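Local coordinates for protein enterochelin esterase (PDB 3MGA) that probably hydrolyses the ester bonds of ferric enterobactin, the iron-loaded siderophore, so that the bacterium can release the iron, at residues T35-D40 against T78-W83; V53-T58 against Y95-T100. All coordinates share one frame; numbering follows the deposited sequence.

Overall arrangement
Contacts 1 and 2 belong to the two facing sheets of the N-terminal domain, which falls in the E-set clan of immunoglobulin-like folds. Their centres lie about 12 Å apart. The chain alternates between them: strand 32-39 is followed by 52-57, and strand 80-87 by 92-100, each pair crossing from one sheet to the other. The core between the sheets is aromatic. W38 CZ2 packs 3.4 Å from P99 CB, and W81 CE3 lies 3.5 Å from V53 CG2. F36 CZ reaches I57 CD1 at 3.4 Å. The putative esterase part is built on a separate mixed sheet, consistent with an alpha/beta-hydrolase fold, and carries a probable nucleophile elbow at S289.

Contact 1 of 2, residues T35-D40 against T78-W83; sequences TFWWRD and TDVWRW
W38 lays the CE3-CZ3 edge of its indole against the pyrrole part of W81. W38 CE3 comes 3.4 Å from W81 CD1. The two side chains run alongside each other in the same direction, but their rings are oblique, with planes at 59°. W81 also sends a weak hydrogen bond from NE1 to D40 OD2, 3.4 Å away. That carboxylate oxygen is further held by S48 and R74.

Four successive bridges make this an antiparallel strand pair in one sheet of the E-set-like N-terminal domain. F36-W83 and W38-W81 are its hydrogen-bonded pairs. Their side chains share the face turned to strands 52-57 and 92-100. F36 and W83 lie side by side there, with F36 CD2 3.9 Å from W83 CE3.

W37, R39, V80 and R82 occupy the other face. W37 CG is anti to its carbonyl carbon (chi1 -51°), and the benzene part of the indole reaches across to the partner strand. There CE3 meets V80 CG1 at 3.6 Å, and CZ3 meets R82 CD. Helix 13-17 covers this side, with W15 edge-to-face on W37.

From the last bridge, R39-V80, the extended R39 chain gives its NE to D79 OD2 at 3.2 Å, a salt bridge. The oxygen lies in the guanidinium plane. NE meets it on the syn side, tilted out of the carboxylate plane. E13 takes NH2 of the same arginine.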
# COMPACT_ATOMS: atom_id res chain seq x y z
N THR A 35 -13.99 -14.13 13.22
CA THR A 35 -13.79 -13.92 14.65
C THR A 35 -12.32 -13.77 14.99
O THR A 35 -11.48 -14.57 14.57
CB THR A 35 -14.35 -15.11 15.47
OG1 THR A 35 -15.76 -15.22 15.23
CG2 THR A 35 -14.11 -14.91 16.95
N PHE A 36 -12.02 -12.73 15.77
CA PHE A 36 -10.67 -12.44 16.22
C PHE A 36 -10.53 -12.82 17.68
O PHE A 36 -11.48 -12.69 18.46
CB PHE A 36 -10.38 -10.95 16.06
CG PHE A 36 -10.31 -10.50 14.63
CD1 PHE A 36 -9.08 -10.22 14.04
CD2 PHE A 36 -11.45 -10.37 13.88
CE1 PHE A 36 -9.01 -9.80 12.71
CE2 PHE A 36 -11.39 -9.96 12.55
CZ PHE A 36 -10.17 -9.67 11.97
N TRP A 37 -9.35 -13.31 18.05
CA TRP A 37 -9.07 -13.70 19.42
C TRP A 37 -7.78 -13.07 19.93
O TRP A 37 -6.79 -12.98 19.21
CB TRP A 37 -8.92 -15.22 19.54
CG TRP A 37 -10.01 -16.04 18.95
CD1 TRP A 37 -10.00 -16.66 17.73
CD2 TRP A 37 -11.27 -16.36 19.55
NE1 TRP A 37 -11.17 -17.34 17.53
CE2 TRP A 37 -11.97 -17.17 18.63
CE3 TRP A 37 -11.88 -16.03 20.77
CZ2 TRP A 37 -13.25 -17.66 18.89
CZ3 TRP A 37 -13.15 -16.52 21.03
CH2 TRP A 37 -13.83 -17.33 20.10
N TRP A 38 -7.82 -12.61 21.18
CA TRP A 38 -6.66 -12.05 21.85
C TRP A 38 -6.67 -12.60 23.26
O TRP A 38 -7.69 -12.53 23.95
CB TRP A 38 -6.67 -10.51 21.86
CG TRP A 38 -5.45 -9.93 22.57
CD1 TRP A 38 -4.17 -9.86 22.08
CD2 TRP A 38 -5.42 -9.32 23.87
NE1 TRP A 38 -3.34 -9.26 23.01
CE2 TRP A 38 -4.08 -8.92 24.11
CE3 TRP A 38 -6.38 -9.09 24.86
CZ2 TRP A 38 -3.69 -8.30 25.29
CZ3 TRP A 38 -5.99 -8.47 26.04
CH2 TRP A 38 -4.65 -8.08 26.25
N ARG A 39 -5.54 -13.17 23.67
CA ARG A 39 -5.40 -13.75 25.00
C ARG A 39 -4.76 -12.71 25.92
O ARG A 39 -3.64 -12.26 25.67
CB ARG A 39 -4.52 -14.99 24.95
CG ARG A 39 -4.39 -15.73 26.27
CD ARG A 39 -3.55 -16.99 26.14
NE ARG A 39 -3.61 -17.82 27.34
CZ ARG A 39 -2.96 -18.97 27.49
NH1 ARG A 39 -2.18 -19.45 26.53
NH2 ARG A 39 -3.09 -19.65 28.62
N ASP A 40 -5.48 -12.33 26.97
CA ASP A 40 -4.97 -11.35 27.92
C ASP A 40 -3.89 -12.02 28.75
O ASP A 40 -4.15 -13.04 29.40
CB ASP A 40 -6.11 -10.83 28.81
CG ASP A 40 -5.69 -9.64 29.66
OD1 ASP A 40 -4.50 -9.53 30.03
OD2 ASP A 40 -6.57 -8.81 29.98
N THR A 78 -12.84 -15.77 31.91
CA THR A 78 -11.60 -16.18 31.24
C THR A 78 -10.75 -15.01 30.73
O THR A 78 -11.18 -13.87 30.72
CB THR A 78 -11.91 -17.08 30.03
OG1 THR A 78 -12.75 -16.36 29.11
CG2 THR A 78 -12.61 -18.34 30.45
N ASP A 79 -9.53 -15.34 30.29
CA ASP A 79 -8.61 -14.34 29.73
C ASP A 79 -8.80 -14.22 28.21
O ASP A 79 -7.90 -13.77 27.50
CB ASP A 79 -7.15 -14.72 30.03
CG ASP A 79 -6.71 -16.01 29.35
OD1 ASP A 79 -7.53 -16.65 28.65
OD2 ASP A 79 -5.53 -16.39 29.51
N VAL A 80 -9.97 -14.63 27.72
CA VAL A 80 -10.25 -14.58 26.30
C VAL A 80 -11.05 -13.35 25.91
O VAL A 80 -12.11 -13.10 26.48
CB VAL A 80 -11.09 -15.80 25.85
CG1 VAL A 80 -11.36 -15.72 24.35
CG2 VAL A 80 -10.39 -17.11 26.20
N TRP A 81 -10.51 -12.59 24.97
CA TRP A 81 -11.20 -11.43 24.42
C TRP A 81 -11.61 -11.85 23.01
O TRP A 81 -10.92 -12.62 22.35
CB TRP A 81 -10.31 -10.19 24.38
CG TRP A 81 -10.00 -9.62 25.72
CD1 TRP A 81 -9.10 -10.09 26.63
CD2 TRP A 81 -10.55 -8.42 26.30
NE1 TRP A 81 -9.07 -9.29 27.74
CE2 TRP A 81 -9.95 -8.25 27.56
CE3 TRP A 81 -11.50 -7.49 25.87
CZ2 TRP A 81 -10.26 -7.19 28.40
CZ3 TRP A 81 -11.82 -6.43 26.71
CH2 TRP A 81 -11.20 -6.29 27.96
N ARG A 82 -12.74 -11.33 22.55
CA ARG A 82 -13.28 -11.72 21.27
C ARG A 82 -13.99 -10.57 20.59
O ARG A 82 -14.48 -9.65 21.25
CB ARG A 82 -14.28 -12.86 21.52
CG ARG A 82 -15.05 -13.37 20.30
CD ARG A 82 -16.09 -14.41 20.71
NE ARG A 82 -17.07 -13.86 21.64
CZ ARG A 82 -18.05 -14.56 22.22
NH1 ARG A 82 -18.18 -15.86 21.99
NH2 ARG A 82 -18.89 -13.95 23.06
N TRP A 83 -14.05 -10.63 19.27
CA TRP A 83 -14.74 -9.64 18.47
C TRP A 83 -14.89 -10.22 17.07
O TRP A 83 -13.97 -10.82 16.54
CB TRP A 83 -13.97 -8.32 18.43
CG TRP A 83 -14.67 -7.27 17.63
CD1 TRP A 83 -15.62 -6.40 18.08
CD2 TRP A 83 -14.47 -6.97 16.25
NE1 TRP A 83 -16.03 -5.58 17.05
CE2 TRP A 83 -15.34 -5.91 15.92
CE3 TRP A 83 -13.63 -7.50 15.25
CZ2 TRP A 83 -15.40 -5.37 14.63
CZ3 TRP A 83 -13.69 -6.96 13.97
CH2 TRP A 83 -14.57 -5.90 13.67

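Contact 2 of 2, residues V53-T58 against Y95-T100; sequences VWVYIT and YCFIPT
W54 leans its side chain over I98 and on toward T100. Its CB lies 4.0 Å from I98 CB. CG is anti to the carbonyl carbon (chi1 -53°), and the ring turns toward the partner strand, with CD1 3.6 Å from the carbonyl oxygen I98 O and slightly farther from I98 CB. At the tip of the pyrrole part, W54 NE1 comes 4.0 Å from the methyl T100 CG2. This is a van der Waals approach. The indole also meets F106 edge-to-face.

The backbones beneath form an antiparallel pair. W54-I98 and Y56-C96 are its hydrogen-bonded pairs, each with two bonds. They differ in geometry. C96 O receives Y56 N nearly end-on at 2.9 Å, whereas W54 N stands well above the carbonyl plane of I98. I98 N returns a bond to a lone pair of W54 O.

Beside these, C96 SG sits 3.9 Å from Y56 CB. It approaches the tyrosine ring obliquely, in a sulfur-aromatic contact. The other face carries V53, V55, I57, Y95, F97 and P99. I57 CG1 rests 3.7 Å from Y95 CB, while the Y95 ring turns away and its OH is hydrogen-bonded to D134. V55 CG2 packs loosely on F97 CD1.

Strand 52-57 is the outermost of its sheet, and strand 92-100 is bordered on its other side by 148-153. Helix 117-127 lies against the W54, Y56 and I98 side, through W124 and L127. The V53 and I57 side faces strands 32-39 and 80-87, where F36, W38, W81 and W83 complete the core between the sheets.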
# COMPACT_ATOMS: atom_id res chain seq x y z
N VAL A 53 -9.52 -3.28 24.04
CA VAL A 53 -8.71 -4.08 23.13
C VAL A 53 -9.27 -3.73 21.76
O VAL A 53 -10.12 -4.44 21.23
CB VAL A 53 -8.84 -5.59 23.38
CG1 VAL A 53 -7.89 -6.34 22.48
CG2 VAL A 53 -8.56 -5.93 24.85
N TRP A 54 -8.80 -2.62 21.20
CA TRP A 54 -9.30 -2.15 19.92
C TRP A 54 -8.80 -3.02 18.77
O TRP A 54 -7.66 -3.48 18.76
CB TRP A 54 -8.92 -0.68 19.68
CG TRP A 54 -9.31 0.26 20.81
CD1 TRP A 54 -8.49 0.75 21.79
CD2 TRP A 54 -10.62 0.79 21.09
NE1 TRP A 54 -9.20 1.55 22.65
CE2 TRP A 54 -10.50 1.60 22.24
CE3 TRP A 54 -11.87 0.67 20.47
CZ2 TRP A 54 -11.59 2.28 22.79
CZ3 TRP A 54 -12.95 1.34 21.02
CH2 TRP A 54 -12.81 2.14 22.17
N VAL A 55 -9.68 -3.27 17.82
CA VAL A 55 -9.35 -4.06 16.66
C VAL A 55 -9.28 -3.04 15.54
O VAL A 55 -10.29 -2.46 15.16
CB VAL A 55 -10.43 -5.13 16.40
CG1 VAL A 55 -10.10 -5.97 15.17
CG2 VAL A 55 -10.57 -6.03 17.65
N TYR A 56 -8.07 -2.78 15.06
CA TYR A 56 -7.85 -1.80 14.01
C TYR A 56 -7.53 -2.52 12.72
O TYR A 56 -6.41 -2.94 12.49
CB TYR A 56 -6.71 -0.86 14.41
CG TYR A 56 -6.56 0.37 13.55
CD1 TYR A 56 -7.25 1.55 13.85
CD2 TYR A 56 -5.70 0.38 12.44
CE1 TYR A 56 -7.11 2.69 13.07
CE2 TYR A 56 -5.55 1.51 11.66
CZ TYR A 56 -6.26 2.67 11.97
OH TYR A 56 -6.11 3.80 11.20
N ILE A 57 -8.56 -2.68 11.88
CA ILE A 57 -8.44 -3.35 10.60
C ILE A 57 -8.51 -2.30 9.50
O ILE A 57 -9.48 -1.55 9.42
CB ILE A 57 -9.59 -4.37 10.40
CG1 ILE A 57 -9.68 -5.33 11.60
CG2 ILE A 57 -9.39 -5.17 9.12
CD1 ILE A 57 -10.83 -6.32 11.52
N THR A 58 -7.48 -2.24 8.67
CA THR A 58 -7.43 -1.25 7.59
C THR A 58 -8.67 -1.31 6.69
O THR A 58 -9.05 -2.38 6.19
CB THR A 58 -6.16 -1.44 6.71
OG1 THR A 58 -5.00 -1.35 7.54
CG2 THR A 58 -6.08 -0.38 5.62
N TYR A 95 -4.21 -5.74 9.98
CA TYR A 95 -4.92 -5.42 11.21
C TYR A 95 -3.94 -5.49 12.36
O TYR A 95 -2.84 -6.02 12.22
CB TYR A 95 -6.11 -6.37 11.45
CG TYR A 95 -5.70 -7.78 11.82
CD1 TYR A 95 -5.37 -8.71 10.85
CD2 TYR A 95 -5.66 -8.18 13.15
CE1 TYR A 95 -4.99 -10.00 11.19
CE2 TYR A 95 -5.29 -9.47 13.50
CZ TYR A 95 -4.95 -10.37 12.52
OH TYR A 95 -4.58 -11.65 12.88
N CYS A 96 -4.35 -4.92 13.49
CA CYS A 96 -3.53 -4.92 14.68
C CYS A 96 -4.47 -4.71 15.85
O CYS A 96 -5.59 -4.24 15.65
CB CYS A 96 -2.45 -3.82 14.62
SG CYS A 96 -3.06 -2.11 14.44
N PHE A 97 -4.06 -5.11 17.05
CA PHE A 97 -4.90 -4.89 18.22
C PHE A 97 -4.25 -3.82 19.08
O PHE A 97 -3.04 -3.60 18.99
CB PHE A 97 -5.10 -6.16 19.06
CG PHE A 97 -5.48 -7.38 18.26
CD1 PHE A 97 -6.50 -7.32 17.31
CD2 PHE A 97 -4.90 -8.61 18.53
CE1 PHE A 97 -6.86 -8.45 16.59
CE2 PHE A 97 -5.27 -9.75 17.83
CZ PHE A 97 -6.26 -9.67 16.86
N ILE A 98 -5.05 -3.16 19.91
CA ILE A 98 -4.55 -2.14 20.81
C ILE A 98 -5.11 -2.39 22.22
O ILE A 98 -6.08 -1.74 22.64
CB ILE A 98 -4.94 -0.73 20.35
CG1 ILE A 98 -4.59 -0.52 18.88
CG2 ILE A 98 -4.27 0.32 21.24
CD1 ILE A 98 -4.94 0.84 18.35
N PRO A 99 -4.50 -3.34 22.95
CA PRO A 99 -4.94 -3.63 24.30
C PRO A 99 -4.43 -2.55 25.24
O PRO A 99 -3.22 -2.38 25.37
CB PRO A 99 -4.31 -4.99 24.60
CG PRO A 99 -3.14 -5.07 23.71
CD PRO A 99 -3.38 -4.20 22.53
N THR A 100 -5.34 -1.82 25.89
CA THR A 100 -4.97 -0.73 26.78
C THR A 100 -5.84 -0.65 28.03
O THR A 100 -6.92 -1.22 28.09
CB THR A 100 -5.08 0.63 26.07
OG1 THR A 100 -4.80 1.69 27.01
CG2 THR A 100 -6.48 0.83 25.50